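Local coordinates for protein phenolic acid decarboxylase (Sedimentibacter hydroxybenzoicus, PDB 7AE5) that catalyses the reversible, non-oxidative decarboxylation of 4-hydroxybenzoate and 3,4-dihydroxybenzoate, using prenylated FMN and manganese, at residues 395-398 with 399-402. Residues are numbered along the deposited sequence; the frame is centred on the assembly and turned at random.
Sequences FNLE and QVMW
Asn-396 is the N-cap of helix 397-407: its OD1 accepts from Gln-399 N at 3.0 Å. With CG swung opposite the backbone N (chi1 -173°), the amide lies beside the first turn and OD1 faces the Gln-399 N-H, which comes in above the plane of the side-chain carbonyl, 47° out of it. The two side chains cross at about a right angle, CG of Asn-396 packing on CG of Gln-399 at 3.8 Å, and their amide planes stand 78° apart. Replacing Asn-396 by alanine removes OD1, and the Gln-399 N-H would probably be left with the weak bond to the backbone O of the capping residue, while CG of Gln-399 loses the amide carbon it packs on. That same O takes a firmer bond from Val-400 N (3.0 Å), starting the helical ladder that Leu-397 O to Met-401 N (2.8 Å) and Glu-398 O to Trp-402 N (3.3 Å) continue. On the buried side, Leu-397 CD2 lies 4.4 Å from Val-400 CG2, a loose apolar contact one turn apart. Bent at chi2, the Gln-399 chain carries its amide away from the cap; OE1 accepts from Asp-393 N, while NE2 donates to Pro-313 O of the second subunit. The Trp-402 indole likewise gives its NE1 hydrogen to Pro-280 O of that subunit. Leu-397 and Val-400 seat the helix on Ile-354 of strand 352-357, and Leu-397 also touches Tyr-347 of strand 340-347 and Leu-397 of the second subunit, so the first turn lies between its own domain's mixed sheet and that subunit.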
loop_
_atom_site.group_PDB
_atom_site.type_symbol
_atom_site.label_atom_id
_atom_site.label_comp_id
_atom_site.label_asym_id
_atom_site.label_seq_id
_atom_site.Cartn_x
_atom_site.Cartn_y
_atom_site.Cartn_z
ATOM N N PHE C 395 13.596 -11.661 -24.952
ATOM C CA PHE C 395 14.261 -12.929 -24.694
ATOM C C PHE C 395 15.699 -12.747 -24.231
ATOM O O PHE C 395 16.309 -13.708 -23.748
ATOM C CB PHE C 395 14.227 -13.804 -25.952
ATOM C CG PHE C 395 12.838 -14.130 -26.423
ATOM C CD1 PHE C 395 12.157 -15.224 -25.916
ATOM C CD2 PHE C 395 12.208 -13.333 -27.366
ATOM C CE1 PHE C 395 10.877 -15.522 -26.345
ATOM C CE2 PHE C 395 10.930 -13.625 -27.799
ATOM C CZ PHE C 395 10.262 -14.720 -27.288
ATOM N N ASN C 396 16.251 -11.542 -24.377
ATOM C CA ASN C 396 17.585 -11.211 -23.883
ATOM C C ASN C 396 17.408 -10.654 -22.476
ATOM O O ASN C 396 17.159 -9.463 -22.280
ATOM C CB ASN C 396 18.270 -10.220 -24.814
ATOM C CG ASN C 396 19.725 -9.975 -24.450
ATOM O OD1 ASN C 396 20.072 -9.822 -23.278
ATOM N ND2 ASN C 396 20.584 -9.936 -25.460
ATOM N N LEU C 397 17.534 -11.534 -21.480
ATOM C CA LEU C 397 17.284 -11.131 -20.101
ATOM C C LEU C 397 18.263 -10.058 -19.636
ATOM O O LEU C 397 17.932 -9.258 -18.753
ATOM C CB LEU C 397 17.345 -12.355 -19.189
ATOM C CG LEU C 397 16.278 -13.408 -19.492
ATOM C CD1 LEU C 397 16.298 -14.533 -18.471
ATOM C CD2 LEU C 397 14.909 -12.748 -19.537
ATOM N N GLU C 398 19.465 -10.021 -20.216
ATOM C CA GLU C 398 20.392 -8.931 -19.926
ATOM C C GLU C 398 19.838 -7.598 -20.416
ATOM O O GLU C 398 20.040 -6.558 -19.778
ATOM C CB GLU C 398 21.755 -9.221 -20.558
ATOM C CG GLU C 398 22.523 -10.343 -19.876
ATOM C CD GLU C 398 22.083 -11.721 -20.338
ATOM O OE1 GLU C 398 22.395 -12.709 -19.640
ATOM O OE2 GLU C 398 21.420 -11.816 -21.394
ATOM N N GLN C 399 19.132 -7.613 -21.550
ATOM C CA GLN C 399 18.450 -6.416 -22.032
ATOM C C GLN C 399 17.256 -6.054 -21.156
ATOM O O GLN C 399 16.974 -4.869 -20.951
ATOM C CB GLN C 399 17.996 -6.620 -23.477
ATOM C CG GLN C 399 19.045 -6.261 -24.506
ATOM C CD GLN C 399 18.517 -5.323 -25.581
ATOM O OE1 GLN C 399 17.867 -5.753 -26.535
ATOM N NE2 GLN C 399 18.803 -4.033 -25.433
ATOM N N VAL C 400 16.543 -7.059 -20.645
ATOM C CA VAL C 400 15.405 -6.797 -19.771
ATOM C C VAL C 400 15.874 -6.219 -18.441
ATOM O O VAL C 400 15.225 -5.331 -17.873
ATOM C CB VAL C 400 14.583 -8.083 -19.577
ATOM C CG1 VAL C 400 13.403 -7.834 -18.645
ATOM C CG2 VAL C 400 14.106 -8.615 -20.922
ATOM N N MET C 401 17.004 -6.713 -17.922
ATOM C CA MET C 401 17.566 -6.161 -16.693
ATOM C C MET C 401 17.868 -4.677 -16.853
ATOM O O MET C 401 17.545 -3.865 -15.977
ATOM C CB MET C 401 18.834 -6.923 -16.303
ATOM C CG MET C 401 18.603 -8.180 -15.474
ATOM S SD MET C 401 17.448 -7.962 -14.109
ATOM C CE MET C 401 18.312 -6.746 -13.115
ATOM N N TRP C 402 18.497 -4.304 -17.973
ATOM C CA TRP C 402 18.759 -2.897 -18.251
ATOM C C TRP C 402 17.471 -2.085 -18.225
ATOM O O TRP C 402 17.396 -1.034 -17.580
ATOM C CB TRP C 402 19.452 -2.750 -19.607
ATOM C CG TRP C 402 19.493 -1.332 -20.102
ATOM C CD1 TRP C 402 20.290 -0.325 -19.641
ATOM C CD2 TRP C 402 18.688 -0.763 -21.141
ATOM N NE1 TRP C 402 20.039 0.834 -20.337
ATOM C CE2 TRP C 402 19.057 0.592 -21.261
ATOM C CE3 TRP C 402 17.692 -1.267 -21.983
ATOM C CZ2 TRP C 402 18.466 1.448 -22.189
ATOM C CZ3 TRP C 402 17.106 -0.415 -22.903
ATOM C CH2 TRP C 402 17.495 0.927 -22.999
#